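Local atomic coordinates of restriction endonuclease EcoP15I, modification subunit (Escherichia coli, PDB entry 4ZCF), a protein that methylates one adenine of the DNA site 5'-CAGCAG-3' with S-adenosyl-L-methionine as a homodimer, and joins the Res subunit for DNA restriction. Residues G100-V105 with Y179-I184; K116-Y121 with L188-G193; V564-Y569 with G576-I581. All blocks are in the same frame, centred on the assembly; numbering follows the deposited sequence.

Contact 1 (G100-V105 with Y179-I184); sequences GDNLEV and YPRLYI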
# COMPACT_ATOMS: atom_id res chain seq x y z
N GLY A 100 -18.34 -13.83 15.18
CA GLY A 100 -17.12 -14.17 15.90
C GLY A 100 -16.08 -13.09 15.80
O GLY A 100 -16.28 -12.06 15.15
N ASP A 101 -14.94 -13.33 16.47
CA ASP A 101 -13.77 -12.46 16.49
C ASP A 101 -13.31 -12.35 15.06
O ASP A 101 -13.16 -13.37 14.39
CB ASP A 101 -12.67 -13.08 17.36
CG ASP A 101 -11.37 -12.31 17.44
OD1 ASP A 101 -11.41 -11.07 17.65
OD2 ASP A 101 -10.30 -12.96 17.37
N ASN A 102 -13.17 -11.10 14.55
CA ASN A 102 -12.77 -10.81 13.17
C ASN A 102 -11.40 -11.38 12.81
O ASN A 102 -11.25 -11.88 11.69
CB ASN A 102 -12.89 -9.31 12.86
CG ASN A 102 -12.23 -8.40 13.88
OD1 ASN A 102 -11.20 -8.70 14.49
ND2 ASN A 102 -12.81 -7.24 14.08
N LEU A 103 -10.42 -11.35 13.75
CA LEU A 103 -9.07 -11.90 13.53
C LEU A 103 -9.13 -13.40 13.29
O LEU A 103 -8.50 -13.90 12.34
CB LEU A 103 -8.12 -11.58 14.70
CG LEU A 103 -6.64 -12.01 14.54
CD1 LEU A 103 -6.06 -11.54 13.21
CD2 LEU A 103 -5.80 -11.55 15.71
N GLU A 104 -9.92 -14.11 14.13
CA GLU A 104 -10.15 -15.55 14.02
C GLU A 104 -10.90 -15.87 12.71
O GLU A 104 -10.49 -16.78 11.97
CB GLU A 104 -10.91 -16.03 15.26
CG GLU A 104 -10.97 -17.55 15.39
CD GLU A 104 -9.71 -18.29 15.78
OE1 GLU A 104 -8.69 -17.65 16.12
OE2 GLU A 104 -9.76 -19.54 15.77
N VAL A 105 -11.94 -15.08 12.40
CA VAL A 105 -12.72 -15.22 11.16
C VAL A 105 -11.87 -15.01 9.89
O VAL A 105 -12.01 -15.78 8.96
CB VAL A 105 -14.02 -14.39 11.17
CG1 VAL A 105 -14.70 -14.42 9.81
CG2 VAL A 105 -14.98 -14.86 12.26
N TYR A 179 -2.92 -4.15 14.22
CA TYR A 179 -1.84 -4.84 13.49
C TYR A 179 -2.20 -6.25 12.96
O TYR A 179 -2.06 -6.45 11.73
CB TYR A 179 -0.51 -4.87 14.29
CG TYR A 179 0.64 -5.51 13.52
CD1 TYR A 179 0.75 -6.90 13.43
CD2 TYR A 179 1.57 -4.74 12.83
CE1 TYR A 179 1.73 -7.49 12.64
CE2 TYR A 179 2.58 -5.33 12.06
CZ TYR A 179 2.65 -6.71 11.97
OH TYR A 179 3.62 -7.33 11.21
N PRO A 180 -2.58 -7.27 13.80
CA PRO A 180 -2.79 -8.61 13.24
C PRO A 180 -3.98 -8.69 12.29
O PRO A 180 -3.99 -9.52 11.38
CB PRO A 180 -2.96 -9.47 14.48
CG PRO A 180 -3.50 -8.54 15.52
CD PRO A 180 -2.77 -7.27 15.27
N ARG A 181 -4.97 -7.82 12.51
CA ARG A 181 -6.17 -7.72 11.68
C ARG A 181 -5.85 -7.21 10.25
O ARG A 181 -6.18 -7.87 9.26
CB ARG A 181 -7.23 -6.89 12.41
CG ARG A 181 -7.81 -7.66 13.59
CD ARG A 181 -8.34 -6.78 14.69
NE ARG A 181 -9.00 -7.57 15.73
CZ ARG A 181 -8.38 -8.18 16.73
NH1 ARG A 181 -7.05 -8.07 16.87
NH2 ARG A 181 -9.06 -8.92 17.60
N LEU A 182 -5.07 -6.10 10.18
CA LEU A 182 -4.58 -5.50 8.93
C LEU A 182 -3.59 -6.43 8.25
O LEU A 182 -3.56 -6.50 7.02
CB LEU A 182 -3.89 -4.17 9.24
CG LEU A 182 -4.76 -3.00 9.73
CD1 LEU A 182 -3.94 -1.76 9.81
CD2 LEU A 182 -5.99 -2.75 8.81
N TYR A 183 -2.76 -7.15 9.06
CA TYR A 183 -1.79 -8.11 8.55
C TYR A 183 -2.48 -9.25 7.81
O TYR A 183 -2.11 -9.52 6.67
CB TYR A 183 -0.87 -8.62 9.69
CG TYR A 183 0.24 -9.52 9.20
CD1 TYR A 183 1.45 -8.98 8.75
CD2 TYR A 183 0.06 -10.90 9.10
CE1 TYR A 183 2.48 -9.81 8.27
CE2 TYR A 183 1.06 -11.72 8.60
CZ TYR A 183 2.28 -11.18 8.21
OH TYR A 183 3.27 -12.00 7.73
N ILE A 184 -3.48 -9.90 8.43
CA ILE A 184 -4.24 -11.00 7.80
C ILE A 184 -5.08 -10.52 6.65
O ILE A 184 -5.15 -11.21 5.64
CB ILE A 184 -5.09 -11.87 8.81
CG1 ILE A 184 -4.22 -12.45 9.98
CG2 ILE A 184 -5.90 -12.98 8.09
CD1 ILE A 184 -3.12 -13.52 9.56

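Contact 2 (K116-Y121 with L188-G193); sequences KVKMIY and LMREDG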
# COMPACT_ATOMS: atom_id res chain seq x y z
N LYS A 116 -8.56 -12.72 -3.09
CA LYS A 116 -9.78 -12.69 -3.89
C LYS A 116 -10.67 -11.49 -3.68
O LYS A 116 -11.60 -11.31 -4.48
CB LYS A 116 -10.61 -13.97 -3.66
CG LYS A 116 -9.85 -15.25 -3.95
CD LYS A 116 -10.57 -16.15 -4.92
CE LYS A 116 -9.69 -17.32 -5.29
NZ LYS A 116 -9.21 -18.06 -4.07
N VAL A 117 -10.43 -10.71 -2.60
CA VAL A 117 -11.16 -9.49 -2.20
C VAL A 117 -10.70 -8.29 -3.04
O VAL A 117 -9.50 -8.04 -3.11
CB VAL A 117 -11.03 -9.23 -0.67
CG1 VAL A 117 -11.92 -8.09 -0.21
CG2 VAL A 117 -11.34 -10.49 0.13
N LYS A 118 -11.64 -7.57 -3.69
CA LYS A 118 -11.31 -6.39 -4.51
C LYS A 118 -11.21 -5.14 -3.64
O LYS A 118 -10.46 -4.22 -3.96
CB LYS A 118 -12.36 -6.15 -5.60
CG LYS A 118 -11.80 -5.49 -6.87
CD LYS A 118 -12.91 -5.23 -7.89
CE LYS A 118 -12.44 -4.74 -9.25
NZ LYS A 118 -11.52 -3.57 -9.19
N MET A 119 -12.03 -5.07 -2.56
CA MET A 119 -12.05 -3.90 -1.69
C MET A 119 -12.34 -4.28 -0.27
O MET A 119 -13.20 -5.11 -0.01
CB MET A 119 -13.10 -2.89 -2.18
CG MET A 119 -12.97 -1.51 -1.57
SD MET A 119 -14.47 -0.52 -1.79
CE MET A 119 -14.53 0.33 -0.30
N ILE A 120 -11.68 -3.59 0.65
CA ILE A 120 -11.91 -3.67 2.08
C ILE A 120 -12.25 -2.29 2.55
O ILE A 120 -11.50 -1.35 2.28
CB ILE A 120 -10.70 -4.24 2.86
CG1 ILE A 120 -10.36 -5.71 2.40
CG2 ILE A 120 -10.91 -4.13 4.40
CD1 ILE A 120 -9.14 -6.35 3.12
N TYR A 121 -13.40 -2.14 3.23
CA TYR A 121 -13.77 -0.91 3.91
C TYR A 121 -13.92 -1.27 5.36
O TYR A 121 -14.63 -2.21 5.67
CB TYR A 121 -15.07 -0.25 3.40
CG TYR A 121 -15.44 0.94 4.27
CD1 TYR A 121 -14.64 2.09 4.28
CD2 TYR A 121 -16.44 0.84 5.24
CE1 TYR A 121 -14.89 3.14 5.17
CE2 TYR A 121 -16.65 1.86 6.16
CZ TYR A 121 -15.90 3.02 6.10
OH TYR A 121 -16.12 4.04 6.98
N LEU A 188 -5.86 -11.41 1.99
CA LEU A 188 -7.13 -11.65 1.28
C LEU A 188 -7.33 -10.79 0.06
O LEU A 188 -8.14 -11.11 -0.81
CB LEU A 188 -8.32 -11.48 2.23
CG LEU A 188 -8.34 -12.34 3.53
CD1 LEU A 188 -9.68 -12.19 4.21
CD2 LEU A 188 -8.03 -13.84 3.25
N MET A 189 -6.54 -9.70 -0.01
CA MET A 189 -6.58 -8.71 -1.06
C MET A 189 -5.99 -9.17 -2.34
O MET A 189 -4.83 -9.59 -2.38
CB MET A 189 -5.85 -7.45 -0.61
CG MET A 189 -6.59 -6.66 0.44
SD MET A 189 -5.66 -5.27 1.13
CE MET A 189 -5.57 -4.27 -0.30
N ARG A 190 -6.74 -8.99 -3.42
CA ARG A 190 -6.31 -9.21 -4.81
C ARG A 190 -5.16 -8.20 -5.04
O ARG A 190 -5.13 -7.13 -4.40
CB ARG A 190 -7.47 -8.82 -5.72
CG ARG A 190 -8.15 -9.95 -6.47
CD ARG A 190 -9.54 -9.55 -6.98
NE ARG A 190 -9.48 -8.60 -8.10
CZ ARG A 190 -10.50 -8.30 -8.91
NH1 ARG A 190 -11.70 -8.85 -8.72
NH2 ARG A 190 -10.34 -7.43 -9.90
N GLU A 191 -4.22 -8.51 -5.94
CA GLU A 191 -3.09 -7.60 -6.22
C GLU A 191 -3.56 -6.20 -6.66
O GLU A 191 -2.97 -5.20 -6.27
CB GLU A 191 -2.15 -8.21 -7.25
CG GLU A 191 -1.38 -9.40 -6.69
CD GLU A 191 0.10 -9.13 -6.47
OE1 GLU A 191 0.88 -9.27 -7.44
OE2 GLU A 191 0.48 -8.76 -5.33
N ASP A 192 -4.66 -6.15 -7.42
CA ASP A 192 -5.28 -4.93 -7.95
C ASP A 192 -6.32 -4.35 -6.96
O ASP A 192 -7.07 -3.46 -7.32
CB ASP A 192 -5.92 -5.25 -9.32
CG ASP A 192 -7.15 -6.16 -9.32
OD1 ASP A 192 -7.40 -6.85 -8.30
OD2 ASP A 192 -7.86 -6.18 -10.34
N GLY A 193 -6.37 -4.93 -5.75
CA GLY A 193 -7.29 -4.61 -4.67
C GLY A 193 -6.84 -3.47 -3.79
O GLY A 193 -5.68 -3.04 -3.88
O HOH W 1 -13.31 -9.92 -5.94

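Contact 3 (V564-Y569 with G576-I581); sequences VDLGGY and GRLYLI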
# COMPACT_ATOMS: atom_id res chain seq x y z
N VAL A 564 -24.65 -36.46 -2.27
CA VAL A 564 -24.41 -37.57 -3.18
C VAL A 564 -24.81 -38.90 -2.51
O VAL A 564 -24.55 -39.10 -1.32
CB VAL A 564 -22.94 -37.53 -3.67
CG1 VAL A 564 -22.54 -38.83 -4.38
CG2 VAL A 564 -22.71 -36.33 -4.59
N ASP A 565 -25.49 -39.79 -3.28
CA ASP A 565 -25.93 -41.11 -2.81
C ASP A 565 -25.05 -42.19 -3.43
O ASP A 565 -25.02 -42.33 -4.65
CB ASP A 565 -27.42 -41.36 -3.13
CG ASP A 565 -27.98 -42.61 -2.48
OD1 ASP A 565 -28.22 -42.58 -1.25
OD2 ASP A 565 -28.15 -43.62 -3.19
N LEU A 566 -24.29 -42.91 -2.59
CA LEU A 566 -23.38 -43.99 -3.03
C LEU A 566 -23.86 -45.31 -2.43
O LEU A 566 -23.47 -45.66 -1.31
CB LEU A 566 -21.91 -43.68 -2.66
CG LEU A 566 -21.33 -42.34 -3.12
CD1 LEU A 566 -19.98 -42.10 -2.48
CD2 LEU A 566 -21.23 -42.26 -4.63
N GLY A 567 -24.78 -45.98 -3.14
CA GLY A 567 -25.40 -47.23 -2.70
C GLY A 567 -25.96 -47.16 -1.29
O GLY A 567 -25.63 -48.01 -0.45
N GLY A 568 -26.74 -46.12 -1.01
CA GLY A 568 -27.31 -45.91 0.31
C GLY A 568 -26.50 -44.98 1.19
O GLY A 568 -27.07 -44.28 2.03
N TYR A 569 -25.15 -44.97 1.01
CA TYR A 569 -24.23 -44.12 1.77
C TYR A 569 -24.35 -42.63 1.37
O TYR A 569 -24.38 -42.30 0.18
CB TYR A 569 -22.79 -44.62 1.65
CG TYR A 569 -21.79 -43.90 2.54
CD1 TYR A 569 -21.55 -44.32 3.84
CD2 TYR A 569 -21.04 -42.83 2.05
CE1 TYR A 569 -20.62 -43.67 4.65
CE2 TYR A 569 -20.09 -42.19 2.84
CZ TYR A 569 -19.87 -42.62 4.14
OH TYR A 569 -18.93 -42.01 4.92
N GLY A 576 -14.84 -30.22 -6.79
CA GLY A 576 -14.03 -31.38 -7.16
C GLY A 576 -13.66 -32.35 -6.06
O GLY A 576 -13.15 -33.44 -6.36
N ARG A 577 -13.87 -31.99 -4.77
CA ARG A 577 -13.56 -32.89 -3.67
C ARG A 577 -14.78 -33.59 -3.07
O ARG A 577 -15.83 -32.95 -2.90
CB ARG A 577 -12.60 -32.27 -2.61
CG ARG A 577 -12.68 -30.77 -2.41
CD ARG A 577 -11.36 -30.06 -2.65
NE ARG A 577 -11.48 -28.61 -2.42
CZ ARG A 577 -11.31 -27.67 -3.35
NH1 ARG A 577 -11.00 -27.99 -4.60
NH2 ARG A 577 -11.45 -26.39 -3.03
N LEU A 578 -14.67 -34.91 -2.80
CA LEU A 578 -15.75 -35.74 -2.25
C LEU A 578 -15.51 -36.10 -0.79
O LEU A 578 -14.48 -36.66 -0.45
CB LEU A 578 -15.99 -36.99 -3.11
CG LEU A 578 -17.05 -37.98 -2.63
CD1 LEU A 578 -18.47 -37.56 -3.06
CD2 LEU A 578 -16.74 -39.37 -3.13
N TYR A 579 -16.50 -35.81 0.08
CA TYR A 579 -16.41 -36.06 1.52
C TYR A 579 -17.16 -37.29 2.01
O TYR A 579 -18.36 -37.43 1.75
CB TYR A 579 -16.82 -34.80 2.31
CG TYR A 579 -15.96 -33.60 1.97
CD1 TYR A 579 -16.19 -32.85 0.82
CD2 TYR A 579 -14.87 -33.26 2.77
CE1 TYR A 579 -15.38 -31.76 0.49
CE2 TYR A 579 -14.05 -32.18 2.45
CZ TYR A 579 -14.31 -31.44 1.30
OH TYR A 579 -13.50 -30.39 0.98
N LEU A 580 -16.47 -38.16 2.73
CA LEU A 580 -17.09 -39.34 3.33
C LEU A 580 -16.87 -39.26 4.83
O LEU A 580 -15.82 -39.68 5.33
CB LEU A 580 -16.57 -40.67 2.73
CG LEU A 580 -16.37 -40.79 1.23
CD1 LEU A 580 -15.66 -42.07 0.89
CD2 LEU A 580 -17.66 -40.67 0.47
N ILE A 581 -17.83 -38.64 5.54
CA ILE A 581 -17.80 -38.42 6.98
C ILE A 581 -18.50 -39.56 7.74
O ILE A 581 -17.96 -40.05 8.74
CB ILE A 581 -18.37 -37.02 7.39
CG1 ILE A 581 -17.97 -35.90 6.38
CG2 ILE A 581 -18.03 -36.68 8.86
CD1 ILE A 581 -18.04 -34.41 6.84

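Contact 1 (G100-V105 with Y179-I184)
Arg181 reaches from the helix of 179-184 to the first turn of the helix that opens at Asn102. Its CB leaves on the flank of its own helix, and Arg181 CG, 4.1 Å from Leu103 CB, begins the crossing. CD passes Asn102 OD1, and Arg181 NE then donates to Asn102 OD1 over 2.8 Å; the bond is bent (133°), with the oxygen tilted out of the guanidinium plane and the amide nearly perpendicular (81°) to it. CZ lies above Leu103 CB, whose methylene covers one face of the flat cation. NH1 turns back toward Leu103 CD2 and gives a weak bond to Phe177 O. Arg181 NH2 forms a salt bridge with Asp101 OD1 at 3.2 Å, its hydrogen bond weak. Arginine suits this buried place because its nitrogens point to several partners at once. Asp101 is also the N-cap: its OD2 accepts, weakly, from Glu104 N. Leucine suits position 103, pointing from one helix straight at the other; with CG anti to the backbone N (chi1 -175°), Leu103 CD2 meets Pro180 CB at 3.7 Å and CD1 meets Ile184 CG1. Asn102 ND2 donates to Phe440 O, after strand 434-439. Helix 63-71 packs on Tyr179, Pro180 and Tyr183, and helix 204-215 on Tyr179 and Leu182.

Contact 2 (K116-Y121 with L188-G193)
Lys118 lays its aliphatic chain over one face of the Arg190 guanidinium, with Lys118 CG 3.7 Å above the centre of the plane and Lys118 CE 3.5 Å from Arg190 NH2. The long methylene run of lysine suits a flat cation of this kind, and the bend at chi4 (-52°) turns NZ toward a weak bond with Ala430 O. The two like charges still come to 4.1 Å between Lys118 NZ and Arg190 NH2, a cost probably eased by the acids nearby. Asp192 takes Arg190 side-on: NE donates to OD1 and NH2 to OD2, both in the guanidinium plane and both to syn lone pairs. Arg190 NH1 adds a salt bridge to Glu434, so carboxylates hold the rotation of the group. The backbone beneath is a short parallel bridge of Val117 with Met189. It lies at the start of strand 117-122, beside the Rossmann-like methyltransferase sheet in which that strand runs between 434-439 and 193-199. Leu188 O accepts from both Lys116 N and Val117 N, and Arg190 N returns a nearly straight bond (176°) to Val117 O at 2.9 Å. Apolar side chains pack beside the bridge: Val117 CG2 touches Leu188 CB at 3.8 Å, while Ile120 CD1 meets Met189 CG at 3.7 Å, the latter two chains crossing at about a right angle. Leu188 also packs on helix 102-113. A type I turn from Arg190 brings Gly193 beside the strand, Gly193 CA 3.3 Å from Lys118 O in a CA-H...O contact.

Contact 3 (V564-Y569 with G576-I581)
The short segments 564-566 and 577-580 cross at -62° with axes 10.0 Å apart at closest; strand 569-574 lies between them, so no backbone hydrogen bond joins them and the meeting is left to side chains. The three strands form a beta meander in the C-terminal domain; a type I' hairpin turn from Leu566 to Tyr569 passes through Gly567 and Gly568, glycines whose positive phi angles this turn needs. The leucines share a face over Ala571 of the middle strand, whose small side chain probably allows the residues of the flanking strands to meet across it, and Val564 lies over Leu573. Leu566 CD1 lies 4.0 Å from Leu580 CD2 and somewhat farther from Leu578 CD2, while the methyls of Val564 and Leu578 touch only loosely. Tyr569 brings a longer reach. Its chi1 of -173° swings the ring away from the backbone N and out to Leu580, the two side chains crossing at about a right angle, and Tyr569 CE2 packs 3.7 Å from Leu580 CD2. Phe585 meets the same ring edge-to-face, and Phe615 touches both Tyr569 and Leu580. Tyrosine fits here because a polar tip ends its apolar ring: the hydroxyl is hydrogen-bonded to Ala582 O, and Tyr569 OH passes Leu580 CB at 3.5 Å on the way.

In the fold
Contacts 1 and 2 belong to the methyltransferase fold and alternate along the chain: helix 102-113 leads into strand 117-122, as helix 171-188 leads into strand 189-190. The same pair of chain sections is thus joined twice, first between helices and then at the sheet, with centres about 15 Å apart. Strand 117-122 continues toward residues 123-126, predicted to bind S-adenosyl methionine, so contact 2 lies at the start of the strand that probably leads to the cofactor site. Its nearest atom is about 13 Å from the DNA, against about 23 Å for contact 1. Contact 3 sits in the C-terminal domain, its nearest atom about 36 Å from the DNA and its centre about 35 Å from that of contact 2.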